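Local structure of particle-associated glycoside hydrolase (Acinetobacter phage Fri1, 6C72) at residues I107-D118 with I135-V145; H182-Y190 with S216-I224. The protein is a trimeric tailspike that depolymerises the capsular polysaccharide of Acinetobacter baumannii, probably helping the phage through the capsule during entry. All coordinates share one frame; numbering follows the deposited sequence.

Contact 1. Residues I107-D118 with I135-V145; sequences IDQTTILQKCVD and IYAKAMAKSNV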
# COMPACT_ATOMS: atom_id res chain seq x y z
N ILE A 107 20.32 -26.58 32.62
CA ILE A 107 19.83 -26.04 33.89
C ILE A 107 18.47 -25.40 33.64
O ILE A 107 18.36 -24.45 32.85
CB ILE A 107 20.82 -25.05 34.50
CG1 ILE A 107 22.08 -25.79 34.97
CG2 ILE A 107 20.19 -24.28 35.63
CD1 ILE A 107 23.28 -24.91 35.19
N ASP A 108 17.43 -25.92 34.29
CA ASP A 108 16.09 -25.36 34.16
C ASP A 108 16.02 -24.07 34.96
O ASP A 108 16.15 -24.08 36.19
CB ASP A 108 15.04 -26.38 34.62
CG ASP A 108 13.59 -25.90 34.42
OD1 ASP A 108 13.33 -24.80 33.92
OD2 ASP A 108 12.67 -26.69 34.72
N GLN A 109 15.81 -22.95 34.27
CA GLN A 109 15.68 -21.66 34.93
C GLN A 109 14.29 -21.07 34.66
O GLN A 109 14.11 -19.85 34.68
CB GLN A 109 16.78 -20.69 34.47
CG GLN A 109 18.18 -21.33 34.44
CD GLN A 109 19.33 -20.31 34.54
OE1 GLN A 109 19.60 -19.77 35.62
NE2 GLN A 109 19.96 -20.02 33.42
N THR A 110 13.32 -21.95 34.40
CA THR A 110 11.97 -21.51 34.05
C THR A 110 11.36 -20.64 35.15
O THR A 110 10.83 -19.56 34.88
CB THR A 110 11.09 -22.73 33.77
OG1 THR A 110 11.56 -23.38 32.58
CG2 THR A 110 9.62 -22.34 33.60
N THR A 111 11.47 -21.08 36.40
CA THR A 111 10.85 -20.35 37.49
C THR A 111 11.42 -18.94 37.62
O THR A 111 10.67 -17.98 37.83
CB THR A 111 11.02 -21.13 38.79
OG1 THR A 111 10.35 -22.40 38.67
CG2 THR A 111 10.43 -20.37 39.97
N ILE A 112 12.74 -18.80 37.44
CA ILE A 112 13.37 -17.49 37.60
C ILE A 112 12.90 -16.53 36.52
O ILE A 112 12.52 -15.39 36.81
CB ILE A 112 14.90 -17.63 37.60
CG1 ILE A 112 15.37 -18.32 38.89
CG2 ILE A 112 15.57 -16.26 37.40
CD1 ILE A 112 16.81 -18.73 38.83
N LEU A 113 12.91 -16.97 35.25
CA LEU A 113 12.53 -16.08 34.15
C LEU A 113 11.07 -15.69 34.27
O LEU A 113 10.71 -14.53 34.04
CB LEU A 113 12.80 -16.74 32.80
CG LEU A 113 12.42 -15.92 31.55
CD1 LEU A 113 13.08 -14.54 31.59
CD2 LEU A 113 12.79 -16.65 30.25
N GLN A 114 10.20 -16.64 34.65
CA GLN A 114 8.79 -16.34 34.81
C GLN A 114 8.58 -15.31 35.90
O GLN A 114 7.67 -14.47 35.82
CB GLN A 114 8.00 -17.61 35.11
CG GLN A 114 6.50 -17.42 34.97
CD GLN A 114 6.10 -17.03 33.56
OE1 GLN A 114 6.32 -17.79 32.61
NE2 GLN A 114 5.55 -15.83 33.40
N LYS A 115 9.39 -15.37 36.96
CA LYS A 115 9.31 -14.37 38.02
C LYS A 115 9.61 -12.98 37.47
O LYS A 115 8.97 -11.99 37.86
CB LYS A 115 10.29 -14.71 39.13
CG LYS A 115 9.73 -15.51 40.25
CD LYS A 115 10.67 -15.36 41.44
CE LYS A 115 11.01 -16.69 42.07
NZ LYS A 115 9.85 -17.16 42.88
N CYS A 116 10.59 -12.88 36.58
CA CYS A 116 10.96 -11.59 36.02
C CYS A 116 9.82 -11.02 35.16
O CYS A 116 9.45 -9.85 35.30
CB CYS A 116 12.25 -11.71 35.20
SG CYS A 116 13.70 -12.19 36.20
N VAL A 117 9.26 -11.85 34.27
CA VAL A 117 8.18 -11.37 33.42
C VAL A 117 6.97 -10.97 34.27
O VAL A 117 6.37 -9.91 34.05
CB VAL A 117 7.80 -12.43 32.37
CG1 VAL A 117 6.62 -11.99 31.54
CG2 VAL A 117 9.00 -12.77 31.51
N ASP A 118 6.63 -11.81 35.26
CA ASP A 118 5.49 -11.53 36.13
C ASP A 118 5.69 -10.26 36.94
O ASP A 118 4.74 -9.48 37.12
CB ASP A 118 5.25 -12.70 37.08
CG ASP A 118 4.64 -13.90 36.38
OD1 ASP A 118 4.43 -13.84 35.15
OD2 ASP A 118 4.33 -14.89 37.09
N ILE A 135 19.99 -20.49 27.65
CA ILE A 135 19.04 -20.40 28.74
C ILE A 135 17.93 -21.41 28.46
O ILE A 135 17.23 -21.30 27.44
CB ILE A 135 18.46 -18.98 28.87
CG1 ILE A 135 19.60 -17.98 29.06
CG2 ILE A 135 17.50 -18.91 30.04
CD1 ILE A 135 19.16 -16.54 28.99
N TYR A 136 17.76 -22.37 29.36
CA TYR A 136 16.64 -23.31 29.30
C TYR A 136 15.59 -22.81 30.28
O TYR A 136 15.71 -23.01 31.49
CB TYR A 136 17.08 -24.73 29.63
CG TYR A 136 18.05 -25.34 28.64
CD1 TYR A 136 17.59 -26.09 27.56
CD2 TYR A 136 19.43 -25.20 28.80
CE1 TYR A 136 18.47 -26.67 26.66
CE2 TYR A 136 20.31 -25.77 27.90
CZ TYR A 136 19.83 -26.50 26.83
OH TYR A 136 20.71 -27.08 25.94
N ALA A 137 14.56 -22.16 29.75
CA ALA A 137 13.54 -21.54 30.59
C ALA A 137 12.35 -21.11 29.75
O ALA A 137 12.46 -20.16 28.97
CB ALA A 137 14.11 -20.33 31.32
N LYS A 138 11.22 -21.78 29.90
CA LYS A 138 10.04 -21.39 29.14
C LYS A 138 9.30 -20.30 29.89
O LYS A 138 9.33 -20.26 31.12
CB LYS A 138 9.13 -22.59 28.85
CG LYS A 138 8.48 -23.22 30.02
CD LYS A 138 7.61 -24.39 29.56
CE LYS A 138 6.77 -24.94 30.70
NZ LYS A 138 5.72 -25.89 30.20
N ALA A 139 8.71 -19.39 29.15
CA ALA A 139 8.11 -18.20 29.73
C ALA A 139 6.72 -18.00 29.16
O ALA A 139 6.47 -18.22 27.97
CB ALA A 139 8.95 -16.95 29.49
N MET A 140 5.82 -17.61 30.04
CA MET A 140 4.50 -17.15 29.65
C MET A 140 4.57 -15.63 29.54
O MET A 140 4.96 -14.96 30.50
CB MET A 140 3.47 -17.61 30.69
CG MET A 140 2.03 -17.39 30.34
SD MET A 140 0.92 -18.15 31.56
CE MET A 140 1.63 -19.79 31.67
N ALA A 141 4.30 -15.11 28.34
CA ALA A 141 4.31 -13.66 28.15
C ALA A 141 3.21 -13.00 28.98
O ALA A 141 2.14 -13.59 29.24
CB ALA A 141 4.13 -13.32 26.66
N LYS A 142 3.47 -11.77 29.41
CA LYS A 142 2.51 -10.97 30.14
C LYS A 142 2.42 -9.60 29.47
O LYS A 142 3.36 -9.16 28.81
CB LYS A 142 2.92 -10.84 31.62
CG LYS A 142 3.03 -12.19 32.34
CD LYS A 142 1.75 -13.00 32.19
CE LYS A 142 1.94 -14.48 32.54
NZ LYS A 142 2.00 -14.71 34.02
N SER A 143 1.31 -8.92 29.68
CA SER A 143 1.01 -7.74 28.87
C SER A 143 2.06 -6.64 29.04
O SER A 143 2.56 -6.38 30.14
CB SER A 143 -0.38 -7.19 29.21
OG SER A 143 -1.38 -8.11 28.80
N ASN A 144 2.44 -6.04 27.91
CA ASN A 144 3.34 -4.89 27.88
C ASN A 144 4.72 -5.23 28.45
O ASN A 144 5.41 -4.36 29.00
CB ASN A 144 2.71 -3.69 28.59
CG ASN A 144 1.34 -3.33 28.03
OD1 ASN A 144 0.35 -3.25 28.77
ND2 ASN A 144 1.27 -3.12 26.73
N VAL A 145 5.12 -6.49 28.35
CA VAL A 145 6.47 -6.92 28.72
C VAL A 145 7.14 -7.50 27.48
O VAL A 145 6.53 -8.31 26.77
CB VAL A 145 6.46 -7.95 29.86
CG1 VAL A 145 7.86 -8.52 30.07
CG2 VAL A 145 5.90 -7.31 31.14
O HOH W 1 19.51 -22.60 31.57
O HOH W 2 6.84 -20.32 32.41
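Q114 reaches from the helix to the strand edge and pairs its amide with the backbone of M140. CB and CG lead to the amide: CG stands anti to the backbone N (chi1 -167°), and a bend at chi2 brings the amide alongside the strand. CD lies 3.6 Å from M140 N. OE1 accepts from M140 N at 2.6 Å, almost straight, in the carbonyl plane on a lone pair. OE1 also takes a bond from a water that bridges to K138 O. NE2 donates to M140 O at 3.1 Å, again on a lone pair in the carbonyl plane. Its second bond goes to D118 OD1 (2.9 Å). These bonds fix the amide flip.

D118 OD1 is met from opposite faces of its carboxylate plane, by Q114 NE2 and by K142 NZ. The latter is a salt bridge of 2.8 Å. One turn before Q114, T110 OG1 accepts from K138 N (3.1 Å). Y136 O receives Q109 N at 2.8 Å. Apolar contacts accompany these: L113 CD2 lies 3.9 Å from A139 CB, and V117 CG1 meets V145 CG1.

Helix 110-122 lies along strand 133-140 and packs against the first coils, consistent with the helix that caps the N-terminal end of many right-handed parallel beta-helices. L113 also packs on V128 of strand 126-129. A139 bonds on to strand 188-192. K142 NZ also bonds S156 of the second subunit.

Contact 2. Residues H182-Y190 with S216-I224; sequences HSSDGSQVY and SNCGFGIKI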
# COMPACT_ATOMS: atom_id res chain seq x y z
N HIS A 182 16.13 -21.54 25.00
CA HIS A 182 15.53 -22.86 24.87
C HIS A 182 14.36 -22.98 25.83
O HIS A 182 14.20 -22.17 26.75
CB HIS A 182 16.51 -23.99 25.20
CG HIS A 182 17.85 -23.90 24.53
ND1 HIS A 182 18.31 -24.86 23.65
CD2 HIS A 182 18.86 -23.01 24.68
CE1 HIS A 182 19.53 -24.55 23.27
NE2 HIS A 182 19.88 -23.43 23.87
N SER A 183 13.58 -24.03 25.64
CA SER A 183 12.51 -24.39 26.55
C SER A 183 12.98 -25.45 27.53
O SER A 183 13.96 -26.16 27.29
CB SER A 183 11.28 -24.89 25.79
OG SER A 183 10.26 -25.26 26.70
N SER A 184 12.25 -25.58 28.64
CA SER A 184 12.53 -26.62 29.62
C SER A 184 11.78 -27.92 29.35
O SER A 184 12.00 -28.89 30.08
CB SER A 184 12.20 -26.13 31.02
OG SER A 184 10.84 -25.75 31.13
N ASP A 185 10.89 -27.96 28.36
CA ASP A 185 10.19 -29.19 27.98
C ASP A 185 9.91 -29.17 26.47
O ASP A 185 10.55 -28.41 25.73
CB ASP A 185 8.90 -29.36 28.82
CG ASP A 185 7.88 -28.24 28.59
OD1 ASP A 185 7.91 -27.55 27.54
OD2 ASP A 185 7.03 -28.03 29.48
N GLY A 186 8.95 -29.98 26.02
CA GLY A 186 8.61 -30.13 24.63
C GLY A 186 7.49 -29.25 24.11
O GLY A 186 7.08 -29.42 22.96
N SER A 187 7.00 -28.31 24.91
CA SER A 187 5.83 -27.52 24.53
C SER A 187 6.24 -26.32 23.69
O SER A 187 6.28 -26.40 22.46
CB SER A 187 5.04 -27.11 25.77
OG SER A 187 5.88 -26.52 26.76
N GLN A 188 6.53 -25.19 24.34
CA GLN A 188 6.96 -23.99 23.62
C GLN A 188 7.97 -23.23 24.46
O GLN A 188 8.09 -23.46 25.66
CB GLN A 188 5.77 -23.09 23.25
CG GLN A 188 5.13 -22.34 24.41
CD GLN A 188 4.29 -23.26 25.28
OE1 GLN A 188 3.50 -24.06 24.78
NE2 GLN A 188 4.43 -23.13 26.61
N VAL A 189 8.70 -22.32 23.81
CA VAL A 189 9.62 -21.47 24.55
C VAL A 189 8.88 -20.28 25.14
O VAL A 189 8.95 -20.01 26.35
CB VAL A 189 10.79 -21.00 23.66
CG1 VAL A 189 11.76 -20.14 24.48
CG2 VAL A 189 11.52 -22.17 23.02
N TYR A 190 8.12 -19.57 24.30
CA TYR A 190 7.50 -18.29 24.63
C TYR A 190 6.02 -18.36 24.26
O TYR A 190 5.65 -18.26 23.09
CB TYR A 190 8.20 -17.16 23.89
CG TYR A 190 7.97 -15.78 24.47
CD1 TYR A 190 7.63 -15.60 25.81
CD2 TYR A 190 8.09 -14.64 23.65
CE1 TYR A 190 7.44 -14.32 26.33
CE2 TYR A 190 7.89 -13.36 24.16
CZ TYR A 190 7.57 -13.21 25.50
OH TYR A 190 7.38 -11.94 26.00
N SER A 216 13.59 -35.55 20.86
CA SER A 216 12.39 -34.81 20.50
C SER A 216 12.54 -33.36 20.94
O SER A 216 12.70 -33.07 22.13
CB SER A 216 11.15 -35.44 21.14
OG SER A 216 9.98 -34.79 20.73
N ASN A 217 12.50 -32.44 19.97
CA ASN A 217 12.73 -31.04 20.26
C ASN A 217 11.46 -30.35 20.73
O ASN A 217 10.36 -30.91 20.72
CB ASN A 217 13.29 -30.33 19.03
CG ASN A 217 14.80 -30.45 18.93
OD1 ASN A 217 15.42 -31.18 19.70
ND2 ASN A 217 15.40 -29.75 17.97
N CYS A 218 11.62 -29.09 21.13
CA CYS A 218 10.49 -28.31 21.58
C CYS A 218 9.55 -28.02 20.42
O CYS A 218 9.98 -27.76 19.30
CB CYS A 218 10.98 -27.01 22.20
SG CYS A 218 9.64 -26.06 22.86
N GLY A 219 8.25 -28.09 20.70
CA GLY A 219 7.24 -27.88 19.67
C GLY A 219 7.31 -26.53 18.99
O GLY A 219 7.50 -26.46 17.77
N PHE A 220 7.17 -25.46 19.75
CA PHE A 220 7.10 -24.11 19.21
C PHE A 220 8.17 -23.23 19.83
O PHE A 220 8.50 -23.36 21.02
CB PHE A 220 5.74 -23.46 19.48
CG PHE A 220 4.57 -24.24 18.96
CD1 PHE A 220 4.37 -24.41 17.59
CD2 PHE A 220 3.64 -24.80 19.85
CE1 PHE A 220 3.27 -25.12 17.11
CE2 PHE A 220 2.54 -25.50 19.38
CZ PHE A 220 2.35 -25.66 18.01
N GLY A 221 8.69 -22.31 19.02
CA GLY A 221 9.44 -21.20 19.55
C GLY A 221 8.50 -20.18 20.17
O GLY A 221 8.37 -20.12 21.40
N ILE A 222 7.84 -19.40 19.33
CA ILE A 222 6.84 -18.43 19.77
C ILE A 222 5.47 -18.97 19.37
O ILE A 222 5.23 -19.24 18.19
CB ILE A 222 7.06 -17.04 19.15
CG1 ILE A 222 8.51 -16.58 19.35
CG2 ILE A 222 6.08 -16.03 19.76
CD1 ILE A 222 8.86 -15.33 18.58
N LYS A 223 4.62 -19.17 20.37
CA LYS A 223 3.21 -19.51 20.17
C LYS A 223 2.38 -18.33 20.63
O LYS A 223 2.43 -17.96 21.81
CB LYS A 223 2.83 -20.79 20.93
CG LYS A 223 1.36 -21.13 20.83
CD LYS A 223 0.96 -22.43 21.54
CE LYS A 223 -0.56 -22.62 21.37
NZ LYS A 223 -1.16 -23.79 22.09
N ILE A 224 1.63 -17.73 19.71
CA ILE A 224 0.91 -16.49 19.98
C ILE A 224 -0.58 -16.78 20.02
O ILE A 224 -1.17 -17.23 19.02
CB ILE A 224 1.23 -15.41 18.94
CG1 ILE A 224 2.73 -15.08 18.97
CG2 ILE A 224 0.42 -14.17 19.22
CD1 ILE A 224 3.14 -14.06 17.87
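Q188 and F220 point to the same face of the sheet, and their CB atoms lie 3.8 Å apart. Q188 CB sits at the edge of the F220 ring, near its plane. The F220 ring is thus turned edge-on to the start of the glutamine side chain. CG of Q188 stands between its backbone N and carbonyl carbon (chi1 72°), and the chain bends at chi2. Its amide end bonds to E160 and N164 of the second subunit.

Y190 and I222 point to the other face. The two side chains stay apart there: I222 CG2 approaches the backbone Y190 O instead. C218 sends SG anti to its backbone N (chi1 -176°). The sulfur lies against the 183-188 bend, nearest to S187 O (3.4 Å) and Q188 CA (3.5 Å). S183 CB is 3.6 Å from C218 SG, with V189 CG2 a little farther off. In this bend S183 OG binds both D185 N and Q188 O.

The backbones run parallel. F220 N donates to S187 O (3.0 Å), V189 N to F220 O (3.0 Å) and K223 N to Y190 O (3.0 Å). At the corner Y190 N bonds to G221 O, and G219 N bonds to G186 O.

This stacking of successive coils is characteristic of a right-handed parallel beta-helix. Strand 188-192 lies between strands 133-140 and 220-224, and strand 244-247 follows on the far side of 220-224.

Contacts 1 and 2 follow one another along the chain, with centres about 13 Å apart. Strand 133-140, on which the helix of contact 1 lies, is the neighbour of strand 188-192, which pairs on with 220-224 in contact 2. A salt bridge joins them directly, K138 NZ to D185 OD2 at 2.6 Å. Y136 also stacks on H182. E160 of the second subunit binds K138 and Q188, tying both contacts to the trimer interface. A zinc ion lies about 6 Å from the Y136 side chain and about 8 Å from that of N217. E103 and H134, seen to bind zinc in this protein though not in this chain, have side chains about 3 and 5 Å from that of Y136.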